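Local atomic coordinates of Ctr9 protein (Myceliophthora thermophila, PDB entry 6AF0), a protein that probably binds the RNA polymerase II complex and is built largely of helices, including tetratricopeptide repeats. Residues 118-129 with 145-156. Residues are numbered along the deposited sequence; the frame is centred on the assembly and turned at random.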
# COMPACT_ATOMS: atom_id res chain seq x y z
N LYS A 118 1.09 45.96 -9.76
CA LYS A 118 2.46 45.90 -10.19
C LYS A 118 2.52 46.05 -11.67
O LYS A 118 3.33 46.81 -12.18
CB LYS A 118 3.09 44.55 -9.88
CG LYS A 118 2.73 43.98 -8.54
CD LYS A 118 3.84 43.14 -7.96
CE LYS A 118 4.12 43.60 -6.55
NZ LYS A 118 5.44 43.11 -6.12
N GLU A 119 1.68 45.31 -12.37
CA GLU A 119 1.72 45.33 -13.83
C GLU A 119 1.37 46.70 -14.39
O GLU A 119 1.77 47.05 -15.50
CB GLU A 119 0.81 44.27 -14.45
CG GLU A 119 1.18 43.93 -15.91
CD GLU A 119 2.43 43.04 -16.04
OE1 GLU A 119 2.62 42.12 -15.21
OE2 GLU A 119 3.23 43.26 -17.00
N TYR A 120 0.61 47.46 -13.62
CA TYR A 120 0.32 48.83 -13.99
C TYR A 120 1.59 49.70 -14.03
O TYR A 120 1.91 50.30 -15.07
CB TYR A 120 -0.68 49.40 -12.99
CG TYR A 120 -0.98 50.86 -13.20
CD1 TYR A 120 -1.74 51.27 -14.28
CD2 TYR A 120 -0.51 51.81 -12.31
CE1 TYR A 120 -2.02 52.61 -14.48
CE2 TYR A 120 -0.78 53.14 -12.50
CZ TYR A 120 -1.54 53.53 -13.58
OH TYR A 120 -1.81 54.85 -13.77
N TYR A 121 2.30 49.75 -12.91
CA TYR A 121 3.57 50.49 -12.81
C TYR A 121 4.64 49.95 -13.80
O TYR A 121 5.45 50.70 -14.35
CB TYR A 121 4.09 50.48 -11.37
CG TYR A 121 3.19 51.20 -10.39
CD1 TYR A 121 2.91 52.55 -10.54
CD2 TYR A 121 2.63 50.53 -9.31
CE1 TYR A 121 2.08 53.21 -9.65
CE2 TYR A 121 1.81 51.19 -8.41
CZ TYR A 121 1.53 52.53 -8.58
OH TYR A 121 0.72 53.16 -7.68
N LEU A 122 4.63 48.64 -14.03
CA LEU A 122 5.57 48.03 -14.96
C LEU A 122 5.34 48.56 -16.35
O LEU A 122 6.25 49.08 -16.97
CB LEU A 122 5.46 46.50 -14.94
CG LEU A 122 6.52 45.78 -14.09
CD1 LEU A 122 6.58 46.29 -12.66
CD2 LEU A 122 6.26 44.29 -14.07
N GLN A 123 4.11 48.46 -16.82
CA GLN A 123 3.75 48.97 -18.13
C GLN A 123 4.06 50.46 -18.23
O GLN A 123 4.58 50.92 -19.24
CB GLN A 123 2.28 48.70 -18.40
CG GLN A 123 1.84 49.05 -19.82
CD GLN A 123 0.33 48.97 -20.01
OE1 GLN A 123 -0.14 48.87 -21.15
NE2 GLN A 123 -0.45 49.01 -18.91
N LEU A 124 3.75 51.23 -17.19
CA LEU A 124 4.08 52.66 -17.21
C LEU A 124 5.60 52.91 -17.31
O LEU A 124 6.06 53.81 -18.02
CB LEU A 124 3.54 53.36 -15.97
CG LEU A 124 2.03 53.60 -15.94
CD1 LEU A 124 1.65 54.20 -14.60
CD2 LEU A 124 1.57 54.51 -17.07
N ALA A 125 6.36 52.10 -16.60
CA ALA A 125 7.81 52.14 -16.66
C ALA A 125 8.31 51.82 -18.06
O ALA A 125 9.26 52.43 -18.53
CB ALA A 125 8.41 51.16 -15.67
N THR A 126 7.67 50.86 -18.72
CA THR A 126 8.04 50.51 -20.10
C THR A 126 7.90 51.73 -21.04
O THR A 126 8.82 52.03 -21.79
CB THR A 126 7.22 49.33 -20.68
OG1 THR A 126 5.87 49.75 -20.89
CG2 THR A 126 7.22 48.11 -19.78
N GLN A 127 6.76 52.43 -20.97
CA GLN A 127 6.50 53.60 -21.84
C GLN A 127 7.52 54.71 -21.62
O GLN A 127 8.15 55.18 -22.57
CB GLN A 127 5.08 54.17 -21.66
CG GLN A 127 4.02 53.16 -21.27
CD GLN A 127 2.61 53.73 -21.26
OE1 GLN A 127 2.40 54.91 -21.55
NE2 GLN A 127 1.64 52.89 -20.92
N SER A 128 7.69 55.13 -20.36
CA SER A 128 8.69 56.16 -20.00
C SER A 128 10.08 55.78 -20.47
O SER A 128 10.81 56.55 -21.10
CB SER A 128 8.74 56.37 -18.49
OG SER A 128 7.45 56.66 -17.99
N LEU A 129 10.46 54.57 -20.16
CA LEU A 129 11.69 54.00 -20.68
C LEU A 129 11.81 54.10 -22.19
O LEU A 129 12.87 54.45 -22.71
CB LEU A 129 11.73 52.54 -20.29
CG LEU A 129 12.72 51.57 -20.90
CD1 LEU A 129 14.15 51.89 -20.50
CD2 LEU A 129 12.28 50.22 -20.36
N ALA A 145 17.95 50.05 -16.39
CA ALA A 145 16.48 50.08 -16.33
C ALA A 145 15.85 48.93 -17.09
O ALA A 145 14.90 48.32 -16.61
CB ALA A 145 15.96 51.41 -16.87
N ARG A 146 16.37 48.63 -18.28
CA ARG A 146 15.87 47.51 -19.07
C ARG A 146 16.05 46.20 -18.36
O ARG A 146 15.13 45.40 -18.27
CB ARG A 146 16.60 47.44 -20.41
CG ARG A 146 16.22 48.56 -21.36
CD ARG A 146 14.73 48.58 -21.57
NE ARG A 146 14.26 47.45 -22.37
CZ ARG A 146 13.68 47.57 -23.56
NH1 ARG A 146 13.48 48.78 -24.10
NH2 ARG A 146 13.29 46.48 -24.20
N GLY A 147 17.26 45.98 -17.88
CA GLY A 147 17.53 44.78 -17.12
C GLY A 147 16.51 44.63 -16.01
O GLY A 147 15.76 43.64 -15.95
N VAL A 148 16.45 45.65 -15.16
CA VAL A 148 15.66 45.56 -13.95
C VAL A 148 14.21 45.28 -14.32
O VAL A 148 13.58 44.39 -13.75
CB VAL A 148 15.77 46.83 -13.12
CG1 VAL A 148 14.84 46.77 -11.93
CG2 VAL A 148 17.19 47.00 -12.64
N LEU A 149 13.71 46.03 -15.28
CA LEU A 149 12.33 45.91 -15.70
C LEU A 149 12.09 44.49 -16.11
O LEU A 149 11.14 43.86 -15.68
CB LEU A 149 12.06 46.83 -16.90
CG LEU A 149 10.63 46.88 -17.45
CD1 LEU A 149 9.78 47.82 -16.63
CD2 LEU A 149 10.66 47.33 -18.89
N ILE A 150 12.96 43.98 -16.94
CA ILE A 150 12.74 42.66 -17.48
C ILE A 150 12.68 41.66 -16.33
O ILE A 150 11.80 40.80 -16.31
CB ILE A 150 13.81 42.31 -18.54
CG1 ILE A 150 13.71 43.26 -19.74
CG2 ILE A 150 13.65 40.87 -19.01
CD1 ILE A 150 14.78 43.08 -20.78
N LEU A 151 13.58 41.80 -15.37
CA LEU A 151 13.54 40.94 -14.17
C LEU A 151 12.20 41.01 -13.44
O LEU A 151 11.54 39.99 -13.22
CB LEU A 151 14.64 41.32 -13.18
CG LEU A 151 16.10 40.94 -13.49
CD1 LEU A 151 16.98 41.46 -12.37
CD2 LEU A 151 16.33 39.45 -13.72
N LEU A 152 11.80 42.21 -13.07
CA LEU A 152 10.52 42.41 -12.41
C LEU A 152 9.31 41.87 -13.19
O LEU A 152 8.34 41.42 -12.59
CB LEU A 152 10.31 43.89 -12.15
CG LEU A 152 11.32 44.59 -11.26
CD1 LEU A 152 11.02 46.06 -11.24
CD2 LEU A 152 11.24 44.08 -9.85
N LYS A 153 9.36 41.94 -14.51
CA LYS A 153 8.29 41.40 -15.33
C LYS A 153 8.43 39.88 -15.38
O LYS A 153 7.45 39.16 -15.33
CB LYS A 153 8.33 42.01 -16.74
CG LYS A 153 6.97 42.45 -17.31
CD LYS A 153 7.06 43.60 -18.32
CE LYS A 153 8.09 43.31 -19.40
NZ LYS A 153 8.13 44.35 -20.47
N ALA A 154 9.66 39.40 -15.47
CA ALA A 154 9.90 37.97 -15.63
C ALA A 154 9.45 37.18 -14.43
O ALA A 154 8.97 36.06 -14.59
CB ALA A 154 11.37 37.70 -15.88
N SER A 155 9.63 37.74 -13.23
CA SER A 155 9.21 37.07 -11.99
C SER A 155 7.68 36.88 -11.89
O SER A 155 7.19 35.93 -11.27
CB SER A 155 9.72 37.83 -10.77
OG SER A 155 9.33 37.18 -9.56
N LEU A 156 6.93 37.78 -12.53
CA LEU A 156 5.47 37.68 -12.59
C LEU A 156 4.91 36.63 -13.55
O LEU A 156 3.71 36.37 -13.55
CB LEU A 156 4.88 39.04 -12.94
CG LEU A 156 5.06 40.11 -11.87
CD1 LEU A 156 4.56 41.47 -12.35
CD2 LEU A 156 4.33 39.71 -10.60
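L149 enters the face of helix 118-129 as a knob among L122, A125, T126 and L129. With its CG anti to the backbone N (chi1 -178°), the side chain is carried across to the facing helix, where its two methyls part: L149 CD1 rests on A125 CB at 3.7 Å, while L149 CD2 meets L129 CD2 and, with the side chains crossing at about a right angle, T126 CG2. L122 also joins a second apolar group near the C-terminal end of helix 140-155. L122 and L156 come tip to tip there, L122 CD2 to L156 CD1 at 3.7 Å, and the same L122 methyl also lies against the backbone at K153 CA. K118 CB adds a looser touch to L156 CD1, at 4.2 Å.

L129 closes the row beside A145, with L129 CD1 4.1 Å from A145 CB; the modelled closeness of R146 to L129 is doubtful. Replacing L129 by an alanine is likely to open a gap beside L149 CD2 and leave A145 CB without its apolar neighbour.

At the more exposed border E119 lays its carboxylate against apolar groups, OE1 beside L156 CD1 and OE2 3.8 Å from K153 CG, the E119 and K153 chains crossing at about a right angle. E119 OE2 is 6.1 Å from K153 NZ, too far for a salt bridge, so any attraction between the charges is probably weak. K153 NZ instead ends 3.9 Å from T126 CG2.

The helices run nearly antiparallel: the axes of 118-129 and 145-155 come within 10.7 Å, their directions 153° apart, as in the helical hairpins from which tetratricopeptide-type superhelices are built. Helix 82-101 packs on L122 and S128, helix 168-188 on I150, L151 and K153, and another protein's chain reaches V148, L152 and S155.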